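Local coordinates for lombricine kinase (Urechis caupo, PDB 3JPZ), which catalyses the reversible transfer of a phosphoryl group between ATP and the guanidino compound lombricine, as a member of the phosphagen kinase family, at residues Asp297-Gln305 / Leu339-Met350. Numbering follows the deposited sequence. Where two conformers were deposited one is given.
Sequences DIVVALQLQ and LLIDGVKKLIDM
The Schellman turn that ends helix 295-301 packs against helix 333-355 through Leu302 and Leu304, which both lie against Gly343. Leu302 CD1 lies 3.4 Å from Gly343 O and also meets Leu347 CD2, while its other methyl, CD2, rests 3.7 Å from CD of the extended Lys346 chain. Leu304 sends CD1 over Gly343 CA at 4.0 Å; with no side chain at Gly343, the leucine methyl can sit directly on the helix backbone. Leu304 and Leu347 meet tip to tip through their CD1 atoms, and Leu304 CD2 reaches Leu340 CD1. Gln303, with positive phi (63°), turns the chain out of the helix into strand 304-307, an outermost strand of the large antiparallel sheet in the catalytic domain. Helix 333-355 packs on this sheet: Leu347 and Leu304 share Ile323 of strand 320-325, and Leu340 touches Ala280 and Val282, beside the ADP-binding Ser281. The two short helical segments run nearly antiparallel, at 159°. Between them Ile298 slides past Leu347 in the opposite direction, its CG2 3.8 Å from Leu347 CD2, and meets Met350 tip to tip, Ile298 CD1 against Met350 SD. No direct hydrogen bond joins the segments, but one water donates to both Leu302 O and Leu339 O, 2.7 Å from each. Alongside this bridge, in one of its two conformers, the Leu339 side chain crosses that of Gln303 at about a right angle, a less certain contact.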
loop_
_atom_site.group_PDB
_atom_site.type_symbol
_atom_site.label_atom_id
_atom_site.label_comp_id
_atom_site.label_asym_id
_atom_site.label_seq_id
_atom_site.Cartn_x
_atom_site.Cartn_y
_atom_site.Cartn_z
ATOM N N ASP A 297 22.913 28.341 -8.538
ATOM C CA ASP A 297 24.257 27.921 -8.886
ATOM C C ASP A 297 25.069 27.762 -7.605
ATOM O O ASP A 297 25.779 26.781 -7.426
ATOM C CB ASP A 297 24.954 28.960 -9.779
ATOM C CG ASP A 297 24.017 29.620 -10.795
ATOM O OD1 ASP A 297 22.843 29.920 -10.475
ATOM O OD2 ASP A 297 24.481 29.873 -11.926
ATOM N N ILE A 298 24.947 28.746 -6.719
ATOM C CA ILE A 298 25.780 28.844 -5.529
ATOM C C ILE A 298 25.511 27.689 -4.576
ATOM O O ILE A 298 26.430 27.057 -4.058
ATOM C CB ILE A 298 25.527 30.182 -4.813
ATOM C CG1 ILE A 298 26.170 31.322 -5.615
ATOM C CG2 ILE A 298 26.068 30.141 -3.394
ATOM C CD1 ILE A 298 25.508 32.669 -5.435
ATOM N N VAL A 299 24.236 27.422 -4.351
ATOM C CA VAL A 299 23.839 26.352 -3.457
ATOM C C VAL A 299 24.316 24.991 -3.966
ATOM O O VAL A 299 24.823 24.182 -3.192
ATOM C CB VAL A 299 22.326 26.328 -3.285
ATOM C CG1 VAL A 299 21.893 25.055 -2.589
ATOM C CG2 VAL A 299 21.880 27.550 -2.498
ATOM N N VAL A 300 24.149 24.740 -5.262
ATOM C CA VAL A 300 24.618 23.488 -5.850
ATOM C C VAL A 300 26.132 23.414 -5.723
ATOM O O VAL A 300 26.683 22.414 -5.277
ATOM C CB VAL A 300 24.219 23.356 -7.336
ATOM C CG1 VAL A 300 25.026 22.246 -8.015
ATOM C CG2 VAL A 300 22.745 23.078 -7.464
ATOM N N ALA A 301 26.798 24.491 -6.109
ATOM C CA ALA A 301 28.247 24.547 -6.048
ATOM C C ALA A 301 28.740 24.263 -4.628
ATOM O O ALA A 301 29.831 23.738 -4.444
ATOM C CB ALA A 301 28.742 25.905 -6.520
ATOM N N LEU A 302 27.934 24.599 -3.629
ATOM C CA LEU A 302 28.341 24.404 -2.241
ATOM C C LEU A 302 28.028 23.002 -1.728
ATOM O O LEU A 302 28.263 22.700 -0.559
ATOM C CB LEU A 302 27.679 25.449 -1.345
ATOM C CG LEU A 302 28.166 26.883 -1.558
ATOM C CD1 LEU A 302 27.396 27.866 -0.682
ATOM C CD2 LEU A 302 29.653 26.972 -1.295
ATOM N N GLN A 303 27.524 22.151 -2.616
ATOM C CA GLN A 303 27.099 20.804 -2.256
ATOM C C GLN A 303 25.946 20.836 -1.265
ATOM O O GLN A 303 25.833 19.976 -0.387
ATOM C CB GLN A 303 28.260 20.013 -1.659
ATOM C CG GLN A 303 29.350 19.701 -2.656
ATOM C CD GLN A 303 30.435 18.841 -2.057
ATOM O OE1 GLN A 303 31.320 19.337 -1.365
ATOM N NE2 GLN A 303 30.373 17.543 -2.319
ATOM N N LEU A 304 25.091 21.836 -1.409
ATOM C CA LEU A 304 23.971 21.995 -0.511
ATOM C C LEU A 304 22.641 21.800 -1.222
ATOM O O LEU A 304 22.531 21.973 -2.431
ATOM C CB LEU A 304 24.006 23.384 0.115
ATOM C CG LEU A 304 25.274 23.742 0.893
ATOM C CD1 LEU A 304 25.280 25.227 1.157
ATOM C CD2 LEU A 304 25.354 22.941 2.190
ATOM N N GLN A 305 21.632 21.444 -0.448
ATOM C CA GLN A 305 20.263 21.425 -0.927
ATOM C C GLN A 305 19.436 22.469 -0.193
ATOM O O GLN A 305 19.735 22.853 0.943
ATOM C CB GLN A 305 19.636 20.056 -0.734
ATOM C CG GLN A 305 20.229 18.986 -1.604
ATOM C CD GLN A 305 19.424 17.717 -1.539
ATOM O OE1 GLN A 305 19.458 16.999 -0.540
ATOM N NE2 GLN A 305 18.680 17.437 -2.602
ATOM N N LEU A 339 30.988 20.910 6.172
ATOM C CA LEU A 339 30.617 21.328 4.825
ATOM C C LEU A 339 29.422 22.274 4.880
ATOM O O LEU A 339 29.344 23.235 4.116
ATOM C CB LEU A 339 30.289 20.112 3.949
ATOM C CG LEU A 339 29.669 20.448 2.585
ATOM C CD1 LEU A 339 30.685 21.158 1.700
ATOM C CD2 LEU A 339 29.144 19.200 1.902
ATOM N N LEU A 340 28.494 22.000 5.790
ATOM C CA LEU A 340 27.337 22.865 5.993
ATOM C C LEU A 340 27.776 24.185 6.601
ATOM O O LEU A 340 27.370 25.263 6.166
ATOM C CB LEU A 340 26.321 22.205 6.926
ATOM C CG LEU A 340 25.109 23.070 7.276
ATOM C CD1 LEU A 340 24.147 23.152 6.110
ATOM C CD2 LEU A 340 24.396 22.519 8.491
ATOM N N ILE A 341 28.603 24.094 7.627
ATOM C CA ILE A 341 29.171 25.279 8.246
ATOM C C ILE A 341 29.825 26.164 7.180
ATOM O O ILE A 341 29.536 27.344 7.091
ATOM C CB ILE A 341 30.198 24.896 9.316
ATOM C CG1 ILE A 341 29.497 24.230 10.495
ATOM C CG2 ILE A 341 30.943 26.107 9.783
ATOM C CD1 ILE A 341 30.423 23.590 11.481
ATOM N N ASP A 342 30.688 25.580 6.357
ATOM C CA ASP A 342 31.427 26.355 5.368
ATOM C C ASP A 342 30.497 26.951 4.323
ATOM O O ASP A 342 30.649 28.099 3.929
ATOM C CB ASP A 342 32.479 25.488 4.674
ATOM C CG ASP A 342 33.560 25.025 5.613
ATOM O OD1 ASP A 342 33.687 25.605 6.717
ATOM O OD2 ASP A 342 34.288 24.087 5.238
ATOM N N GLY A 343 29.540 26.161 3.869
ATOM C CA GLY A 343 28.619 26.604 2.844
ATOM C C GLY A 343 27.725 27.711 3.361
ATOM O O GLY A 343 27.481 28.694 2.666
ATOM N N VAL A 344 27.251 27.559 4.591
ATOM C CA VAL A 344 26.298 28.507 5.156
ATOM C C VAL A 344 26.989 29.826 5.467
ATOM O O VAL A 344 26.429 30.904 5.254
ATOM C CB VAL A 344 25.632 27.953 6.422
ATOM C CG1 VAL A 344 24.814 29.041 7.118
ATOM C CG2 VAL A 344 24.759 26.749 6.073
ATOM N N LYS A 345 28.214 29.733 5.970
ATOM C CA LYS A 345 29.025 30.910 6.224
ATOM C C LYS A 345 29.236 31.697 4.924
ATOM O O LYS A 345 29.182 32.918 4.920
ATOM C CB LYS A 345 30.361 30.491 6.837
ATOM C CG LYS A 345 31.354 31.622 7.061
ATOM C CD LYS A 345 30.771 32.727 7.915
ATOM C CE LYS A 345 31.837 33.696 8.397
ATOM N NZ LYS A 345 32.612 34.270 7.270
ATOM N N LYS A 346 29.467 30.994 3.821
ATOM C CA LYS A 346 29.652 31.655 2.528
ATOM C C LYS A 346 28.369 32.340 2.073
ATOM O O LYS A 346 28.402 33.462 1.564
ATOM C CB LYS A 346 30.120 30.658 1.454
ATOM C CG LYS A 346 31.449 29.982 1.790
ATOM C CD LYS A 346 31.955 29.080 0.666
ATOM C CE LYS A 346 32.972 28.061 1.193
ATOM N NZ LYS A 346 33.288 26.977 0.216
ATOM N N LEU A 347 27.244 31.651 2.235
ATOM C CA LEU A 347 25.950 32.212 1.903
ATOM C C LEU A 347 25.768 33.533 2.633
ATOM O O LEU A 347 25.361 34.532 2.043
ATOM C CB LEU A 347 24.837 31.235 2.275
ATOM C CG LEU A 347 24.808 29.958 1.434
ATOM C CD1 LEU A 347 23.943 28.876 2.073
ATOM C CD2 LEU A 347 24.347 30.258 0.022
ATOM N N ILE A 348 26.090 33.531 3.922
ATOM C CA ILE A 348 25.996 34.733 4.744
ATOM C C ILE A 348 26.967 35.822 4.282
ATOM O O ILE A 348 26.596 36.985 4.226
ATOM C CB ILE A 348 26.260 34.410 6.230
ATOM C CG1 ILE A 348 25.114 33.571 6.801
ATOM C CG2 ILE A 348 26.414 35.690 7.037
ATOM C CD1 ILE A 348 25.462 32.871 8.099
ATOM N N ASP A 349 28.202 35.442 3.952
ATOM C CA ASP A 349 29.183 36.389 3.423
ATOM C C ASP A 349 28.613 37.106 2.196
ATOM O O ASP A 349 28.772 38.310 2.026
ATOM C CB ASP A 349 30.485 35.680 3.029
ATOM C CG ASP A 349 31.267 35.170 4.222
ATOM O OD1 ASP A 349 30.936 35.543 5.364
ATOM O OD2 ASP A 349 32.225 34.397 4.012
ATOM N N MET A 350 27.935 36.357 1.342
ATOM C CA MET A 350 27.384 36.934 0.119
ATOM C C MET A 350 26.187 37.797 0.459
ATOM O O MET A 350 25.978 38.851 -0.142
ATOM C CB MET A 350 26.959 35.838 -0.848
ATOM C CG MET A 350 28.087 34.969 -1.337
ATOM S SD MET A 350 27.439 33.578 -2.278
ATOM C CE MET A 350 28.943 32.886 -2.938
HETATM O O HOH W 1 29.473 23.963 1.539
#